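Local coordinates for protein glycoside Hydrolase (Bacteroides uniformis, PDB 5T99) that probably cleaves terminal galactoside bonds in agarose-derived oligosaccharides as a family 2 glycoside hydrolase, and binds the galactose mimic D-galacto-isofagomine in its barrel pocket, at residues Ala456-Asn461 with Ala469-Lys474; Cys449-Tyr454 with Asn460-Gln465; Ala344-His349 with Ile414-Leu419; Glu480-Tyr485 with Pro545-Glu550. One frame throughout, in Å; residues are numbered along the deposited sequence.

Interaction 1. Residues Ala456-Asn461 with Ala469-Lys474; sequences APFDNN and AGMNYK. With GIF (D-galacto-isofagomine), chain C.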
loop_
_atom_site.group_PDB
_atom_site.type_symbol
_atom_site.label_atom_id
_atom_site.label_comp_id
_atom_site.label_asym_id
_atom_site.label_seq_id
_atom_site.Cartn_x
_atom_site.Cartn_y
_atom_site.Cartn_z
ATOM N N ALA A 456 7.004 29.069 2.543
ATOM C CA ALA A 456 5.606 29.514 2.757
ATOM C C ALA A 456 4.880 28.957 3.996
ATOM O O ALA A 456 4.640 29.703 4.928
ATOM C CB ALA A 456 4.767 29.309 1.495
ATOM N N PRO A 457 4.566 27.644 4.029
ATOM C CA PRO A 457 3.784 27.122 5.165
ATOM C C PRO A 457 4.482 27.236 6.539
ATOM O O PRO A 457 3.787 27.283 7.563
ATOM C CB PRO A 457 3.551 25.660 4.787
ATOM C CG PRO A 457 4.723 25.308 3.950
ATOM C CD PRO A 457 5.111 26.555 3.199
ATOM N N PHE A 458 5.821 27.309 6.546
ATOM C CA PHE A 458 6.595 27.595 7.758
ATOM C C PHE A 458 6.479 29.054 8.223
ATOM O O PHE A 458 6.400 29.326 9.442
ATOM C CB PHE A 458 8.053 27.197 7.569
ATOM C CG PHE A 458 8.235 25.725 7.398
ATOM C CD1 PHE A 458 8.326 24.898 8.507
ATOM C CD2 PHE A 458 8.252 25.150 6.139
ATOM C CE1 PHE A 458 8.467 23.538 8.363
ATOM C CE2 PHE A 458 8.375 23.779 5.995
ATOM C CZ PHE A 458 8.490 22.974 7.107
ATOM N N ASP A 459 6.480 29.979 7.254
ATOM C CA ASP A 459 6.341 31.426 7.517
ATOM C C ASP A 459 4.880 31.880 7.663
ATOM O O ASP A 459 4.615 32.910 8.284
ATOM C CB ASP A 459 6.996 32.250 6.393
ATOM C CG ASP A 459 8.515 32.100 6.342
ATOM O OD1 ASP A 459 9.125 31.530 7.275
ATOM O OD2 ASP A 459 9.104 32.575 5.343
ATOM N N ASN A 460 3.954 31.112 7.078
ATOM C CA ASN A 460 2.533 31.417 7.120
ATOM C C ASN A 460 1.773 30.710 8.261
ATOM O O ASN A 460 0.551 30.547 8.181
ATOM C CB ASN A 460 1.886 31.037 5.784
ATOM C CG ASN A 460 2.491 31.765 4.596
ATOM O OD1 ASN A 460 3.264 32.698 4.749
ATOM N ND2 ASN A 460 2.141 31.319 3.395
ATOM N N ASN A 461 2.482 30.267 9.305
ATOM C CA ASN A 461 1.839 29.689 10.499
ATOM C C ASN A 461 1.043 28.397 10.217
ATOM O O ASN A 461 0.164 28.063 10.984
ATOM C CB ASN A 461 0.948 30.763 11.165
ATOM C CG ASN A 461 0.598 30.459 12.610
ATOM O OD1 ASN A 461 1.403 29.936 13.395
ATOM N ND2 ASN A 461 -0.621 30.814 12.975
ATOM N N ALA A 469 5.946 18.288 11.260
ATOM C CA ALA A 469 6.006 18.845 9.906
ATOM C C ALA A 469 6.821 17.946 8.957
ATOM O O ALA A 469 7.980 17.604 9.247
ATOM C CB ALA A 469 6.604 20.247 9.943
ATOM N N GLY A 470 6.209 17.573 7.834
ATOM C CA GLY A 470 6.904 16.866 6.767
ATOM C C GLY A 470 7.302 17.802 5.635
ATOM O O GLY A 470 6.480 18.591 5.184
ATOM N N MET A 471 8.549 17.704 5.168
ATOM C CA MET A 471 9.020 18.465 3.999
ATOM C C MET A 471 9.127 17.585 2.753
ATOM O O MET A 471 9.731 16.508 2.793
ATOM C CB MET A 471 10.385 19.089 4.284
ATOM C CG MET A 471 10.380 20.046 5.455
ATOM S SD MET A 471 11.982 20.813 5.698
ATOM C CE MET A 471 11.881 22.152 4.531
ATOM N N ASN A 472 8.550 18.054 1.649
ATOM C CA ASN A 472 8.677 17.385 0.354
ATOM C C ASN A 472 9.774 18.026 -0.481
ATOM O O ASN A 472 9.656 19.186 -0.865
ATOM C CB ASN A 472 7.361 17.454 -0.410
ATOM C CG ASN A 472 6.295 16.585 0.195
ATOM O OD1 ASN A 472 6.401 16.167 1.354
ATOM N ND2 ASN A 472 5.266 16.277 -0.593
ATOM N N TYR A 473 10.842 17.269 -0.734
ATOM C CA TYR A 473 11.943 17.637 -1.656
ATOM C C TYR A 473 12.727 18.889 -1.259
ATOM O O TYR A 473 12.982 19.758 -2.100
ATOM C CB TYR A 473 11.427 17.761 -3.086
ATOM C CG TYR A 473 10.603 16.572 -3.512
ATOM C CD1 TYR A 473 11.211 15.345 -3.818
ATOM C CD2 TYR A 473 9.215 16.660 -3.599
ATOM C CE1 TYR A 473 10.454 14.247 -4.209
ATOM C CE2 TYR A 473 8.459 15.570 -3.985
ATOM C CZ TYR A 473 9.090 14.372 -4.292
ATOM O OH TYR A 473 8.340 13.311 -4.668
ATOM N N LYS A 474 13.125 18.964 0.014
ATOM C CA LYS A 474 13.832 20.140 0.535
ATOM C C LYS A 474 15.090 19.827 1.369
ATOM O O LYS A 474 15.358 20.529 2.359
ATOM C CB LYS A 474 12.857 20.983 1.380
ATOM C CG LYS A 474 11.622 21.467 0.645
ATOM C CD LYS A 474 11.949 22.518 -0.407
ATOM C CE LYS A 474 10.689 22.935 -1.148
ATOM N NZ LYS A 474 10.179 21.861 -2.048
HETATM C C GIF C . 3.293 14.550 -5.099
HETATM N N GIF C . 4.634 15.109 -5.180
HETATM O O GIF C . 7.348 13.936 -8.442
HETATM C C1 GIF C . 3.257 13.184 -5.755
HETATM O O1 GIF C . 3.096 14.025 -8.000
HETATM C C2 GIF C . 3.893 13.211 -7.143
HETATM O O2 GIF C . 1.903 12.751 -5.862
HETATM C C3 GIF C . 5.319 13.752 -7.099
HETATM C C4 GIF C . 5.347 15.130 -6.445
HETATM C C5 GIF C . 5.920 13.820 -8.504
#
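A buried apolar contact joins Phe458, on the short helix 456-459, to Ala469 and Met471 of strand 468-472, on the outer side of the catalytic barrel. The far end of the phenyl ring does the touching: CE1 of Phe458 rests on CB of Ala469 at 4.1 Å, and CZ of Phe458 meets CG of Met471 at 3.9 Å. With its CG anti to the carbonyl carbon (chi1 -65°), Phe458 reaches from the helix toward the strand. The methionine chain crosses the aromatic side chain at about a right angle and bends at chi3 (84°), which sets CE of Met471 4.1 Å from CE2 of Phe458. Its SD lies 5.3 Å from the centroid of the Phe458 ring, in an oblique Met-aromatic contact. Helix 456-459 is the small helical link of a beta-alpha-beta unit between the parallel barrel strands 447-451 and 468-472, and Leu490 and Val481 pack on the same phenyl ring. Beyond the strand, Tyr473 lies in the ligand pocket, its OH 3.9 Å from C3 of galacto-isofagomine and hydrogen-bonded to Glu494 and Ser497. Lys474 folds back alongside, NZ donating to the carbonyl O of Asn472 at 3.0 Å and also bonding the carbonyl of Asn452.

Interaction 2. Residues Cys449-Tyr454 with Asn460-Gln465; sequences CGFNYY and NNMAQQ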
loop_
_atom_site.group_PDB
_atom_site.type_symbol
_atom_site.label_atom_id
_atom_site.label_comp_id
_atom_site.label_asym_id
_atom_site.label_seq_id
_atom_site.Cartn_x
_atom_site.Cartn_y
_atom_site.Cartn_z
ATOM N N CYS A 449 1.587 16.613 8.022
ATOM C CA CYS A 449 1.232 17.121 6.703
ATOM C C CYS A 449 2.497 17.161 5.855
ATOM O O CYS A 449 3.602 17.309 6.392
ATOM C CB CYS A 449 0.603 18.520 6.825
ATOM S SG CYS A 449 -0.272 19.116 5.357
ATOM N N GLY A 450 2.338 17.011 4.541
ATOM C CA GLY A 450 3.477 17.001 3.603
ATOM C C GLY A 450 3.587 18.325 2.870
ATOM O O GLY A 450 2.727 18.636 2.042
ATOM N N PHE A 451 4.625 19.102 3.175
ATOM C CA PHE A 451 4.782 20.459 2.629
ATOM C C PHE A 451 5.819 20.537 1.512
ATOM O O PHE A 451 7.002 20.275 1.742
ATOM C CB PHE A 451 5.181 21.435 3.730
ATOM C CG PHE A 451 4.197 21.510 4.865
ATOM C CD1 PHE A 451 2.888 21.927 4.643
ATOM C CD2 PHE A 451 4.582 21.174 6.169
ATOM C CE1 PHE A 451 1.985 22.009 5.700
ATOM C CE2 PHE A 451 3.681 21.248 7.220
ATOM C CZ PHE A 451 2.381 21.670 6.990
ATOM N N ASN A 452 5.374 20.914 0.311
ATOM C CA ASN A 452 6.285 21.124 -0.833
ATOM C C ASN A 452 6.700 22.566 -1.073
ATOM O O ASN A 452 7.715 22.795 -1.744
ATOM C CB ASN A 452 5.727 20.536 -2.129
ATOM C CG ASN A 452 4.408 21.158 -2.560
ATOM O OD1 ASN A 452 3.632 21.659 -1.742
ATOM N ND2 ASN A 452 4.128 21.079 -3.863
ATOM N N TYR A 453 5.955 23.542 -0.559
ATOM C CA TYR A 453 6.387 24.929 -0.710
ATOM C C TYR A 453 7.366 25.212 0.436
ATOM O O TYR A 453 7.247 24.637 1.532
ATOM C CB TYR A 453 5.211 25.904 -0.700
ATOM C CG TYR A 453 4.180 25.780 -1.821
ATOM C CD1 TYR A 453 4.178 24.717 -2.724
ATOM C CD2 TYR A 453 3.159 26.722 -1.939
ATOM C CE1 TYR A 453 3.215 24.615 -3.721
ATOM C CE2 TYR A 453 2.188 26.620 -2.924
ATOM C CZ TYR A 453 2.221 25.562 -3.810
ATOM O OH TYR A 453 1.265 25.445 -4.795
ATOM N N TYR A 454 8.357 26.050 0.163
ATOM C CA TYR A 454 9.287 26.523 1.185
ATOM C C TYR A 454 9.781 27.941 0.832
ATOM O O TYR A 454 10.235 28.156 -0.289
ATOM C CB TYR A 454 10.479 25.570 1.342
ATOM C CG TYR A 454 11.407 26.022 2.439
ATOM C CD1 TYR A 454 11.229 25.596 3.749
ATOM C CD2 TYR A 454 12.432 26.930 2.175
ATOM C CE1 TYR A 454 12.058 26.046 4.763
ATOM C CE2 TYR A 454 13.267 27.385 3.179
ATOM C CZ TYR A 454 13.077 26.942 4.472
ATOM O OH TYR A 454 13.929 27.396 5.461
ATOM N N ASN A 460 3.954 31.112 7.078
ATOM C CA ASN A 460 2.533 31.417 7.120
ATOM C C ASN A 460 1.773 30.710 8.261
ATOM O O ASN A 460 0.551 30.547 8.181
ATOM C CB ASN A 460 1.886 31.037 5.784
ATOM C CG ASN A 460 2.491 31.765 4.596
ATOM O OD1 ASN A 460 3.264 32.698 4.749
ATOM N ND2 ASN A 460 2.141 31.319 3.395
ATOM N N ASN A 461 2.482 30.267 9.305
ATOM C CA ASN A 461 1.839 29.689 10.499
ATOM C C ASN A 461 1.043 28.397 10.217
ATOM O O ASN A 461 0.164 28.063 10.984
ATOM C CB ASN A 461 0.948 30.763 11.165
ATOM C CG ASN A 461 0.598 30.459 12.610
ATOM O OD1 ASN A 461 1.403 29.936 13.395
ATOM N ND2 ASN A 461 -0.621 30.814 12.975
ATOM N N MET A 462 1.361 27.670 9.132
ATOM C CA MET A 462 0.664 26.414 8.783
ATOM C C MET A 462 1.337 25.193 9.402
ATOM O O MET A 462 0.684 24.387 10.053
ATOM C CB MET A 462 0.557 26.215 7.267
ATOM C CG MET A 462 -0.162 24.926 6.874
ATOM S SD MET A 462 -0.441 24.696 5.102
ATOM C CE MET A 462 -1.918 25.675 4.850
ATOM N N ALA A 463 2.642 25.054 9.168
ATOM C CA ALA A 463 3.462 23.963 9.734
ATOM C C ALA A 463 3.311 23.794 11.261
ATOM O O ALA A 463 3.420 22.686 11.787
ATOM C CB ALA A 463 4.922 24.181 9.373
ATOM N N GLN A 464 3.013 24.893 11.948
ATOM C CA GLN A 464 2.840 24.894 13.389
ATOM C C GLN A 464 1.485 24.331 13.857
ATOM O O GLN A 464 1.306 24.100 15.045
ATOM C CB GLN A 464 3.017 26.323 13.927
ATOM C CG GLN A 464 4.426 26.911 13.780
ATOM C CD GLN A 464 4.774 27.415 12.376
ATOM O OE1 GLN A 464 3.922 27.498 11.488
ATOM N NE2 GLN A 464 6.047 27.733 12.172
ATOM N N GLN A 465 0.543 24.120 12.944
ATOM C CA GLN A 465 -0.799 23.651 13.293
ATOM C C GLN A 465 -0.914 22.140 13.393
ATOM O O GLN A 465 -1.909 21.643 13.877
ATOM C CB GLN A 465 -1.812 24.133 12.257
ATOM C CG GLN A 465 -1.858 25.632 12.063
ATOM C CD GLN A 465 -2.146 26.395 13.343
ATOM O OE1 GLN A 465 -2.944 25.975 14.180
ATOM N NE2 GLN A 465 -1.481 27.521 13.499
#
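Phe451 pushes the end of its ring against two successive residues, Met462 and Ala463, and no hydrogen bond crosses between the segments. On one side of the ring tip, CE1 of Phe451 lies 3.7 Å from SD of Met462, with the sulfur oblique to the ring in a Met-aromatic contact. On the other, CE2 of Phe451 touches CA of Ala463 at 3.7 Å and the methyl CB of Ala463 at 3.8 Å, so part of the grip is on backbone. Met462 runs out straight, CG anti to the backbone N (chi1 -180°), before turning at chi3 (-82°), and this extension carries the sulfur to the ring.

The turn that presents Met462 and Ala463 is braced from within. The amide N of Gln465 bonds the carbonyl O of Met462 at 2.9 Å, while NE2 of Gln465 donates to the carbonyl O of Asn461 at 3.1 Å, a nearly straight bond (163°) lying in the plane of the side-chain amide. Further out, Pro457 packs on both Phe451 and Met462, Ala431 of helix 427-441 touches Met462, and Ala469 and Gln421 lie against Phe451. The contact thus fastens the return loop of a beta-alpha-beta crossover, between helix 456-459 and strand 468-472, onto the outward-facing phenylalanine of strand 447-451, the fifth parallel strand of the TIM barrel.

Interaction 3. Residues Ala344-His349 with Ile414-Leu419; sequences AIRTSH and IGNEIL. With GIF (D-galacto-isofagomine), chain C; EDO (1,2-ethanediol), chain P.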
loop_
_atom_site.group_PDB
_atom_site.type_symbol
_atom_site.label_atom_id
_atom_site.label_comp_id
_atom_site.label_asym_id
_atom_site.label_seq_id
_atom_site.Cartn_x
_atom_site.Cartn_y
_atom_site.Cartn_z
ATOM N N ALA A 344 8.828 1.695 7.015
ATOM C CA ALA A 344 7.773 2.702 7.129
ATOM C C ALA A 344 7.097 3.009 5.799
ATOM O O ALA A 344 7.731 2.963 4.755
ATOM C CB ALA A 344 8.339 3.968 7.736
ATOM N N ILE A 345 5.802 3.310 5.864
ATOM C CA ILE A 345 4.979 3.557 4.685
ATOM C C ILE A 345 4.251 4.888 4.863
ATOM O O ILE A 345 3.718 5.160 5.932
ATOM C CB ILE A 345 3.904 2.458 4.475
ATOM C CG1 ILE A 345 4.497 1.042 4.535
ATOM C CG2 ILE A 345 3.167 2.675 3.154
ATOM C CD1 ILE A 345 5.429 0.673 3.397
ATOM N N ARG A 346 4.220 5.705 3.813
ATOM C CA ARG A 346 3.334 6.876 3.744
ATOM C C ARG A 346 2.240 6.544 2.744
ATOM O O ARG A 346 2.569 6.238 1.603
ATOM C CB ARG A 346 4.126 8.097 3.279
ATOM C CG ARG A 346 3.297 9.361 3.055
ATOM C CD ARG A 346 4.137 10.636 3.161
ATOM N NE ARG A 346 3.327 11.830 2.887
ATOM C CZ ARG A 346 3.297 12.529 1.743
ATOM N NH1 ARG A 346 4.074 12.228 0.690
ATOM N NH2 ARG A 346 2.473 13.564 1.644
ATOM N N THR A 347 0.961 6.619 3.133
ATOM C CA THR A 347 -0.148 6.249 2.219
ATOM C C THR A 347 -0.552 7.400 1.278
ATOM O O THR A 347 -1.681 7.912 1.301
ATOM C CB THR A 347 -1.383 5.638 2.941
ATOM O OG1 THR A 347 -2.157 6.638 3.608
ATOM C CG2 THR A 347 -0.960 4.593 3.939
ATOM N N SER A 348 0.398 7.792 0.440
ATOM C CA SER A 348 0.192 8.808 -0.588
ATOM C C SER A 348 -1.000 8.466 -1.489
ATOM O O SER A 348 -1.002 7.366 -2.048
ATOM C CB SER A 348 1.434 8.827 -1.461
ATOM O OG SER A 348 1.745 7.496 -1.857
ATOM N N HIS A 349 -2.025 9.318 -1.634
ATOM C CA HIS A 349 -2.357 10.478 -0.781
ATOM C C HIS A 349 -3.844 10.348 -0.405
ATOM O O HIS A 349 -4.704 11.146 -0.817
ATOM C CB HIS A 349 -2.112 11.804 -1.508
ATOM C CG HIS A 349 -0.747 11.932 -2.089
ATOM N ND1 HIS A 349 0.372 12.166 -1.321
ATOM C CD2 HIS A 349 -0.317 11.874 -3.370
ATOM C CE1 HIS A 349 1.436 12.239 -2.103
ATOM N NE2 HIS A 349 1.044 12.061 -3.351
ATOM N N ILE A 414 -2.854 15.028 7.309
ATOM C CA ILE A 414 -4.077 15.748 6.912
ATOM C C ILE A 414 -4.111 16.207 5.455
ATOM O O ILE A 414 -5.173 16.586 4.941
ATOM C CB ILE A 414 -4.378 16.975 7.822
ATOM C CG1 ILE A 414 -3.177 17.920 7.923
ATOM C CG2 ILE A 414 -4.828 16.508 9.200
ATOM C CD1 ILE A 414 -3.509 19.282 8.490
ATOM N N GLY A 415 -2.971 16.194 4.791
ATOM C CA GLY A 415 -2.922 16.584 3.402
ATOM C C GLY A 415 -1.534 16.478 2.810
ATOM O O GLY A 415 -0.528 16.361 3.526
ATOM N N ASN A 416 -1.494 16.539 1.487
ATOM C CA ASN A 416 -0.248 16.510 0.738
ATOM C C ASN A 416 -0.170 17.664 -0.240
ATOM O O ASN A 416 -1.040 17.801 -1.107
ATOM C CB ASN A 416 -0.141 15.201 -0.029
ATOM C CG ASN A 416 0.963 15.234 -1.052
ATOM O OD1 ASN A 416 2.143 15.187 -0.702
ATOM N ND2 ASN A 416 0.589 15.344 -2.327
ATOM N N GLU A 417 0.879 18.473 -0.107
ATOM C CA GLU A 417 1.195 19.563 -1.059
ATOM C C GLU A 417 0.022 20.496 -1.355
ATOM O O GLU A 417 -0.139 20.963 -2.479
ATOM C CB GLU A 417 1.749 18.981 -2.373
ATOM C CG GLU A 417 2.975 18.110 -2.184
ATOM C CD GLU A 417 3.681 17.767 -3.481
ATOM O OE1 GLU A 417 3.018 17.653 -4.536
ATOM O OE2 GLU A 417 4.907 17.594 -3.437
ATOM N N ILE A 418 -0.803 20.755 -0.351
ATOM C CA ILE A 418 -2.034 21.519 -0.558
ATOM C C ILE A 418 -1.769 22.983 -0.924
ATOM O O ILE A 418 -0.814 23.584 -0.439
ATOM C CB ILE A 418 -3.018 21.396 0.634
ATOM C CG1 ILE A 418 -2.536 22.133 1.911
ATOM C CG2 ILE A 418 -3.389 19.935 0.856
ATOM C CD1 ILE A 418 -1.313 21.616 2.646
ATOM N N LEU A 419 -2.609 23.543 -1.794
ATOM C CA LEU A 419 -2.398 24.914 -2.308
ATOM C C LEU A 419 -2.526 26.012 -1.229
ATOM O O LEU A 419 -1.941 27.098 -1.367
ATOM C CB LEU A 419 -3.328 25.199 -3.494
ATOM C CG LEU A 419 -2.802 24.751 -4.869
ATOM C CD1 LEU A 419 -2.148 23.372 -4.844
ATOM C CD2 LEU A 419 -3.920 24.798 -5.902
HETATM C C GIF C . 3.293 14.550 -5.099
HETATM N N GIF C . 4.634 15.109 -5.180
HETATM O O GIF C . 7.348 13.936 -8.442
HETATM C C1 GIF C . 3.257 13.184 -5.755
HETATM O O1 GIF C . 3.096 14.025 -8.000
HETATM C C2 GIF C . 3.893 13.211 -7.143
HETATM O O2 GIF C . 1.903 12.751 -5.862
HETATM C C3 GIF C . 5.319 13.752 -7.099
HETATM C C4 GIF C . 5.347 15.130 -6.445
HETATM C C5 GIF C . 5.920 13.820 -8.504
HETATM C C1 EDO P . 7.671 19.496 -5.095
HETATM O O1 EDO P . 8.343 20.684 -4.621
HETATM C C2 EDO P . 6.729 19.816 -6.246
HETATM O O2 EDO P . 5.770 18.760 -6.359
#
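Asn416 meets both Arg346 and His349, the first through its oxygen and the second through the flat of its amide. NH2 of Arg346 donates to OD1 of Asn416 at 2.9 Å in an almost straight bond (172°), in the guanidinium plane but tilted out of the carbonyl plane. Arg346 is extended, and its strongest polar partner is Glu370, in a salt bridge with NH2, while NH1 forms another with Glu494. The His349 ring stacks on the amide with planes 13° apart, ND2 of Asn416 lying 3.2 Å above the ring centre of His349, while CB of Ser348 packs on the opposite face. A cis peptide precedes His349, whose ND1 bonds Glu370 and whose NE2 hydrogen-bonds O2 of galacto-isofagomine at 2.7 Å. Replacing His349 by an alanine would probably take this hydrogen bond from the ligand hydroxyl and strip the Asn416 amide of its stacking surface. Next to Asn416, OE2 of Glu417 receives a weak bond of 3.0 Å from N of the ligand; the Asn-Glu pair is as in clan GH-A hydrolases, where this glutamate is the acid/base. Strand 366-370 lies between strands 344-346 and 409-416, so side chains from the flanking strands meet across it, near Glu370.

Interaction 4. Residues Glu480-Tyr485 with Pro545-Glu550; sequences EVQRLY and PRFMGE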
loop_
_atom_site.group_PDB
_atom_site.type_symbol
_atom_site.label_atom_id
_atom_site.label_comp_id
_atom_site.label_asym_id
_atom_site.label_seq_id
_atom_site.Cartn_x
_atom_site.Cartn_y
_atom_site.Cartn_z
ATOM N N GLU A 480 18.475 25.157 7.410
ATOM C CA GLU A 480 17.880 26.491 7.564
ATOM C C GLU A 480 16.544 26.460 8.322
ATOM O O GLU A 480 16.315 27.303 9.190
ATOM C CB GLU A 480 17.722 27.189 6.201
ATOM C CG GLU A 480 17.007 28.532 6.274
ATOM C CD GLU A 480 16.941 29.257 4.944
ATOM O OE1 GLU A 480 15.881 29.200 4.285
ATOM O OE2 GLU A 480 17.943 29.896 4.569
ATOM N N VAL A 481 15.664 25.508 8.003
ATOM C CA VAL A 481 14.353 25.446 8.670
ATOM C C VAL A 481 14.476 25.150 10.163
ATOM O O VAL A 481 13.651 25.617 10.931
ATOM C CB VAL A 481 13.381 24.452 7.995
ATOM C CG1 VAL A 481 13.717 23.000 8.346
ATOM C CG2 VAL A 481 11.939 24.784 8.357
ATOM N N GLN A 482 15.506 24.394 10.552
ATOM C CA GLN A 482 15.826 24.149 11.971
ATOM C C GLN A 482 16.365 25.397 12.703
ATOM O O GLN A 482 16.114 25.562 13.895
ATOM C CB GLN A 482 16.826 22.986 12.129
ATOM C CG GLN A 482 16.295 21.639 11.678
ATOM C CD GLN A 482 17.367 20.552 11.691
ATOM O OE1 GLN A 482 17.590 19.887 12.717
ATOM N NE2 GLN A 482 18.023 20.352 10.547
ATOM N N ARG A 483 17.121 26.245 12.010
ATOM C CA ARG A 483 17.537 27.542 12.556
ATOM C C ARG A 483 16.330 28.453 12.805
ATOM O O ARG A 483 16.200 29.049 13.877
ATOM C CB ARG A 483 18.497 28.277 11.604
ATOM C CG ARG A 483 19.975 28.017 11.830
ATOM C CD ARG A 483 20.831 29.027 11.056
ATOM N NE ARG A 483 20.640 28.975 9.591
ATOM C CZ ARG A 483 21.128 28.032 8.766
ATOM N NH1 ARG A 483 21.842 27.005 9.228
ATOM N NH2 ARG A 483 20.879 28.102 7.453
ATOM N N LEU A 484 15.480 28.574 11.788
ATOM C CA LEU A 484 14.351 29.499 11.815
ATOM C C LEU A 484 13.208 29.027 12.712
ATOM O O LEU A 484 12.521 29.844 13.327
ATOM C CB LEU A 484 13.833 29.759 10.391
ATOM C CG LEU A 484 14.819 30.392 9.390
ATOM C CD1 LEU A 484 14.247 30.451 7.977
ATOM C CD2 LEU A 484 15.244 31.777 9.856
ATOM N N TYR A 485 12.993 27.712 12.771
ATOM C CA TYR A 485 11.849 27.134 13.479
ATOM C C TYR A 485 12.355 25.949 14.290
ATOM O O TYR A 485 12.043 24.809 13.983
ATOM C CB TYR A 485 10.743 26.741 12.485
ATOM C CG TYR A 485 10.224 27.928 11.710
ATOM C CD1 TYR A 485 9.308 28.796 12.283
ATOM C CD2 TYR A 485 10.702 28.222 10.422
ATOM C CE1 TYR A 485 8.849 29.912 11.589
ATOM C CE2 TYR A 485 10.254 29.340 9.724
ATOM C CZ TYR A 485 9.327 30.176 10.317
ATOM O OH TYR A 485 8.859 31.280 9.671
ATOM N N PRO A 545 20.538 15.032 11.966
ATOM C CA PRO A 545 20.032 13.907 12.782
ATOM C C PRO A 545 18.647 14.088 13.431
ATOM O O PRO A 545 18.007 13.096 13.767
ATOM C CB PRO A 545 21.099 13.742 13.880
ATOM C CG PRO A 545 21.871 15.012 13.896
ATOM C CD PRO A 545 21.801 15.579 12.511
ATOM N N ARG A 546 18.202 15.332 13.615
ATOM C CA ARG A 546 16.861 15.605 14.140
ATOM C C ARG A 546 15.759 15.151 13.189
ATOM O O ARG A 546 14.670 14.808 13.641
ATOM C CB ARG A 546 16.688 17.098 14.493
ATOM C CG ARG A 546 17.552 17.575 15.674
ATOM C CD ARG A 546 17.276 19.022 16.093
ATOM N NE ARG A 546 15.837 19.262 16.266
ATOM C CZ ARG A 546 15.149 20.347 15.880
ATOM N NH1 ARG A 546 15.727 21.396 15.296
ATOM N NH2 ARG A 546 13.839 20.388 16.099
ATOM N N PHE A 547 16.029 15.172 11.884
ATOM C CA PHE A 547 15.059 14.681 10.907
ATOM C C PHE A 547 14.809 13.190 11.153
ATOM O O PHE A 547 15.746 12.405 11.270
ATOM C CB PHE A 547 15.487 14.972 9.455
ATOM C CG PHE A 547 15.014 16.310 8.947
ATOM C CD1 PHE A 547 14.106 16.396 7.904
ATOM C CD2 PHE A 547 15.457 17.497 9.547
ATOM C CE1 PHE A 547 13.649 17.624 7.465
ATOM C CE2 PHE A 547 14.998 18.738 9.106
ATOM C CZ PHE A 547 14.095 18.796 8.063
ATOM N N MET A 548 13.529 12.828 11.254
ATOM C CA MET A 548 13.118 11.497 11.701
ATOM C C MET A 548 13.327 10.446 10.631
ATOM O O MET A 548 13.358 9.243 10.948
ATOM C CB MET A 548 11.646 11.495 12.108
ATOM C CG MET A 548 11.321 12.427 13.267
ATOM S SD MET A 548 9.550 12.578 13.516
ATOM C CE MET A 548 9.506 13.872 14.749
ATOM N N GLY A 549 13.433 10.894 9.377
ATOM C CA GLY A 549 13.701 10.017 8.236
ATOM C C GLY A 549 13.126 10.563 6.938
ATOM O O GLY A 549 12.836 11.758 6.826
ATOM N N GLU A 550 12.938 9.664 5.974
ATOM C CA GLU A 550 12.439 10.010 4.660
ATOM C C GLU A 550 11.382 9.035 4.165
ATOM O O GLU A 550 11.306 7.898 4.615
ATOM C CB GLU A 550 13.587 10.057 3.658
ATOM C CG GLU A 550 14.322 8.738 3.426
ATOM C CD GLU A 550 15.330 8.838 2.292
ATOM O OE1 GLU A 550 14.951 9.325 1.202
ATOM O OE2 GLU A 550 16.499 8.437 2.494
HETATM O O HOH W 1 19.412 17.900 12.880
HETATM O O HOH W 2 13.092 22.382 14.125
#
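Val481 meets Phe547 at the start of the contact, its CG1 lying 4.2 Å from CZ of Phe547, near the plane of the ring and at its edge. Gln482, the next residue of helix 478-484, has the largest share of the contact. Its chain is extended beyond CG and carries the amide between Arg546 and Phe547. OE1 of Gln482 lies 3.4 Å from CB of Arg546, alongside the aliphatic part of the arginine, and takes a hydrogen bond from a water at 2.7 Å; the same water accepts from the backbone N of Arg546 at 2.9 Å. On the other branch, NE2 of Gln482 approaches CE2 of Phe547 at 3.7 Å, the amide turned 69° from the ring, and donates to the carbonyl of Tyr478 within its own helix. With an alanine in place of Gln482, the bridging water is likely to lose its acceptor on the helix and a gap is likely to be left between Arg546 and Phe547. Where the helix ends, the carbonyl O of Tyr485 receives a bond from a second water at 2.6 Å, which accepts from NH2 of Arg546 at 2.9 Å. Arg546, bent at chi3 (49°), is anchored more firmly by Asp298, which forms a salt bridge with its NE, while Phe547 stacks on Tyr478. This part-hydrated join sets an outer helix of the TIM barrel, the one after the sixth strand, against the lead-in to the eighth strand, 549-552.

All four contacts belong to one (beta/alpha)8 barrel and reach its parallel sheet. Along the chain the order begins with interaction 3, followed by the intertwined interactions 2 and 1, which share Asn460 and Asn461 and have centres about 4 Å apart. In interaction 4 the segment Glu480-Tyr485 follows next, but its partner lies some 60 residues on. Interactions 1 and 4 have centres about 11 Å apart and meet through Met471 and Phe547, joining their apolar side chains outside the strands, as Phe458 and Val481 also do. Interaction 3, about 13 Å from interaction 1 between centres, lies at the pocket instead; Asn472, bonded to Glu417, links the two, and both touch the ligand.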